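Local coordinates for chymotrypsin (Cellulomonas bogoriensis, PDB 2EA3), which probably acts as a serine endopeptidase of the chymotrypsin family, cutting peptide bonds as the protease domain of a longer precursor, at residues V80-V94 and G139-T151. Numbering follows the deposited sequence.
With SO4 (sulfate ion), chain B.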
# COMPACT_ATOMS: atom_id res chain seq x y z
N VAL A 80 11.31 2.20 8.95
CA VAL A 80 10.60 1.43 9.94
C VAL A 80 10.71 -0.03 9.52
O VAL A 80 10.37 -0.39 8.38
CB VAL A 80 9.11 1.86 10.03
CG1 VAL A 80 8.36 1.01 11.07
CG2 VAL A 80 9.01 3.35 10.35
N GLN A 81 11.15 -0.87 10.45
CA GLN A 81 11.21 -2.30 10.22
C GLN A 81 9.80 -2.91 10.20
O GLN A 81 8.98 -2.66 11.09
CB GLN A 81 12.07 -3.00 11.27
CG GLN A 81 13.56 -2.90 11.01
CD GLN A 81 14.03 -3.82 9.89
OE1 GLN A 81 13.43 -4.87 9.61
NE2 GLN A 81 15.11 -3.42 9.23
N VAL A 82 9.54 -3.70 9.16
CA VAL A 82 8.31 -4.49 9.09
C VAL A 82 8.56 -5.85 9.73
O VAL A 82 9.36 -6.65 9.22
CB VAL A 82 7.84 -4.68 7.63
CG1 VAL A 82 6.55 -5.47 7.60
CG2 VAL A 82 7.65 -3.34 6.97
N ALA A 83 7.87 -6.11 10.84
CA ALA A 83 8.11 -7.30 11.65
C ALA A 83 7.09 -8.43 11.43
O ALA A 83 7.34 -9.59 11.77
CB ALA A 83 8.18 -6.92 13.12
N GLY A 84 5.94 -8.11 10.84
CA GLY A 84 4.87 -9.09 10.68
C GLY A 84 3.65 -8.40 10.08
O GLY A 84 3.73 -7.24 9.64
N HIS A 85 2.53 -9.12 10.08
CA HIS A 85 1.30 -8.62 9.45
C HIS A 85 0.06 -9.02 10.27
O HIS A 85 -0.98 -9.39 9.73
CB HIS A 85 1.23 -9.11 8.00
CG HIS A 85 1.28 -10.60 7.86
ND1 HIS A 85 0.15 -11.38 7.75
CD2 HIS A 85 2.33 -11.46 7.78
CE1 HIS A 85 0.49 -12.65 7.63
NE2 HIS A 85 1.81 -12.72 7.66
N THR A 86 0.19 -8.90 11.59
CA THR A 86 -0.92 -9.17 12.50
C THR A 86 -1.84 -7.97 12.48
O THR A 86 -1.39 -6.85 12.72
CB THR A 86 -0.43 -9.37 13.94
OG1 THR A 86 0.51 -10.47 13.96
CG2 THR A 86 -1.61 -9.69 14.86
N ALA A 87 -3.12 -8.21 12.19
CA ALA A 87 -4.09 -7.14 12.03
C ALA A 87 -4.40 -6.47 13.36
O ALA A 87 -4.50 -7.14 14.40
CB ALA A 87 -5.38 -7.66 11.39
N ALA A 88 -4.50 -5.15 13.31
CA ALA A 88 -4.76 -4.33 14.48
C ALA A 88 -6.25 -4.09 14.56
O ALA A 88 -6.94 -4.04 13.51
CB ALA A 88 -3.99 -3.02 14.39
N PRO A 89 -6.78 -3.98 15.79
CA PRO A 89 -8.21 -3.74 15.94
C PRO A 89 -8.63 -2.29 15.69
O PRO A 89 -7.81 -1.38 15.68
CB PRO A 89 -8.47 -4.14 17.40
CG PRO A 89 -7.22 -3.89 18.09
CD PRO A 89 -6.11 -4.14 17.08
N VAL A 90 -9.94 -2.09 15.52
CA VAL A 90 -10.50 -0.74 15.46
C VAL A 90 -10.01 0.09 16.66
O VAL A 90 -9.87 -0.46 17.77
CB VAL A 90 -12.06 -0.82 15.40
CG1 VAL A 90 -12.71 0.54 15.57
CG2 VAL A 90 -12.50 -1.49 14.08
N GLY A 91 -9.72 1.37 16.43
CA GLY A 91 -9.15 2.27 17.44
C GLY A 91 -7.63 2.37 17.45
O GLY A 91 -7.07 3.29 18.07
N SER A 92 -6.96 1.46 16.75
CA SER A 92 -5.50 1.44 16.74
C SER A 92 -4.89 2.64 16.04
O SER A 92 -5.43 3.09 15.02
CB SER A 92 -4.98 0.19 16.04
OG SER A 92 -5.30 -0.94 16.83
N ALA A 93 -3.76 3.13 16.56
CA ALA A 93 -3.02 4.19 15.90
C ALA A 93 -2.28 3.55 14.72
O ALA A 93 -1.58 2.54 14.87
CB ALA A 93 -2.02 4.85 16.86
N VAL A 94 -2.47 4.13 13.55
CA VAL A 94 -1.81 3.63 12.35
C VAL A 94 -1.15 4.79 11.63
O VAL A 94 -1.59 5.96 11.74
CB VAL A 94 -2.80 2.93 11.41
CG1 VAL A 94 -3.24 1.59 12.00
CG2 VAL A 94 -4.01 3.85 11.11
N GLY A 139 0.49 2.68 -1.01
CA GLY A 139 1.48 2.82 0.05
C GLY A 139 1.15 2.07 1.32
O GLY A 139 0.07 1.54 1.48
N SER A 140 2.12 2.02 2.23
CA SER A 140 2.08 1.18 3.42
C SER A 140 1.21 1.77 4.50
O SER A 140 1.25 2.96 4.75
CB SER A 140 3.49 1.05 4.01
OG SER A 140 4.47 1.01 2.98
N LEU A 141 0.47 0.90 5.18
CA LEU A 141 -0.17 1.27 6.43
C LEU A 141 0.38 0.35 7.51
O LEU A 141 0.31 -0.87 7.37
CB LEU A 141 -1.69 1.11 6.34
CG LEU A 141 -2.41 1.59 7.60
CD1 LEU A 141 -2.32 3.11 7.72
CD2 LEU A 141 -3.89 1.11 7.55
N LEU A 142 0.94 0.94 8.56
CA LEU A 142 1.53 0.18 9.66
C LEU A 142 0.78 0.49 10.95
O LEU A 142 0.36 1.63 11.16
CB LEU A 142 3.00 0.60 9.85
CG LEU A 142 4.02 0.22 8.78
CD1 LEU A 142 5.30 1.04 9.01
CD2 LEU A 142 4.30 -1.25 8.86
N ALA A 143 0.62 -0.52 11.79
CA ALA A 143 0.33 -0.29 13.20
C ALA A 143 1.60 -0.71 13.91
O ALA A 143 1.89 -1.89 14.00
CB ALA A 143 -0.84 -1.10 13.64
N GLY A 144 2.39 0.26 14.35
CA GLY A 144 3.71 -0.03 14.90
C GLY A 144 4.58 -0.69 13.83
O GLY A 144 4.85 -0.09 12.78
N ASN A 145 5.04 -1.91 14.08
CA ASN A 145 5.84 -2.61 13.08
C ASN A 145 5.07 -3.68 12.32
O ASN A 145 5.68 -4.55 11.67
CB ASN A 145 7.12 -3.20 13.71
CG ASN A 145 8.03 -2.13 14.29
OD1 ASN A 145 8.83 -1.48 13.58
ND2 ASN A 145 7.92 -1.93 15.61
N GLN A 146 3.74 -3.62 12.36
CA GLN A 146 2.91 -4.68 11.77
C GLN A 146 2.20 -4.12 10.56
O GLN A 146 1.50 -3.12 10.68
CB GLN A 146 1.87 -5.17 12.78
CG GLN A 146 2.48 -5.81 14.03
CD GLN A 146 3.23 -7.08 13.75
OE1 GLN A 146 4.36 -7.26 14.19
NE2 GLN A 146 2.61 -8.00 13.01
N ALA A 147 2.41 -4.75 9.42
CA ALA A 147 1.73 -4.34 8.17
C ALA A 147 0.23 -4.55 8.28
O ALA A 147 -0.21 -5.66 8.62
CB ALA A 147 2.25 -5.16 7.00
N GLN A 148 -0.55 -3.52 7.94
CA GLN A 148 -2.01 -3.59 8.02
C GLN A 148 -2.65 -3.63 6.64
O GLN A 148 -3.65 -4.31 6.43
CB GLN A 148 -2.59 -2.37 8.75
CG GLN A 148 -2.07 -2.21 10.19
CD GLN A 148 -2.35 -3.44 10.98
OE1 GLN A 148 -1.43 -4.10 11.50
NE2 GLN A 148 -3.61 -3.81 11.03
N GLY A 149 -2.14 -2.82 5.73
CA GLY A 149 -2.88 -2.62 4.49
C GLY A 149 -2.14 -1.73 3.53
O GLY A 149 -1.08 -1.20 3.85
N VAL A 150 -2.70 -1.58 2.34
CA VAL A 150 -2.14 -0.65 1.37
C VAL A 150 -3.21 0.40 1.04
O VAL A 150 -4.41 0.10 1.03
CB VAL A 150 -1.64 -1.34 0.09
CG1 VAL A 150 -0.50 -2.31 0.42
CG2 VAL A 150 -2.80 -2.08 -0.65
N THR A 151 -2.76 1.62 0.78
CA THR A 151 -3.67 2.74 0.57
C THR A 151 -4.56 2.54 -0.65
O THR A 151 -4.06 2.29 -1.74
CB THR A 151 -2.83 4.03 0.41
OG1 THR A 151 -1.95 4.13 1.54
CG2 THR A 151 -3.74 5.26 0.36
S SO4 B . -2.69 1.61 20.05
O1 SO4 B . -1.44 1.63 20.81
O2 SO4 B . -3.58 2.65 20.56
O3 SO4 B . -2.42 1.86 18.64
O4 SO4 B . -3.33 0.31 20.20
O HOH W 1 -2.54 -7.20 8.87
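Gln146 and Thr86 lie side by side, their side chains pointing the same way. Gln146 CG stands beside the backbone N (chi1 -62°), and a bend at chi2 (-66°) lays the amide end over the backbone from Gly84 to Thr86. A side chain on Gly84 would run into this amide. Replacing Gln146 with an alanine would probably open a gap over this stretch and strip Thr86 of its polar neighbour. A single backbone bridge joins Gly84 and Gln146. Ala83 N hydrogen-bonds Asn145 O at 2.8 Å, nearly straight and in the carbonyl plane. Ala147 N hydrogen-bonds Gly84 O at 2.8 Å. A water donates to both His85 O and Ala147 O, extending the link. Gln148 is also bent, and its amide end lies against the backbone of Thr86 and Ala88. Apolar contacts flank these polar ones. Ala88 CB meets Ala143 CB at 3.8 Å. Val80 and Leu142 meet tip to tip, and Val80 CG1 lies 3.7 Å from Leu142 CD1. Val80 CG1 stands anti to the backbone N (chi1 179°), which points it at this methyl. At the far end Val94 crosses Leu141, and Val94 CB lies 3.7 Å from Leu141 CD1. Nearby, a sulfate ion, probably from the crystallisation liquor, accepts a hydrogen bond at O3 from Ala93 N. The loop 82-92 thus wraps the hairpin of strands 140-143 and 146-154, which belongs to the second of the two chymotrypsin-fold barrels. Phe21 of the first barrel packs on Val82, Leu142 and Ala147. His85 ND1 hydrogen-bonds Asn170 OD1 of helix 169-176, and the backbone of Val94 hydrogen-bonds that of Gly106 in strand 102-110.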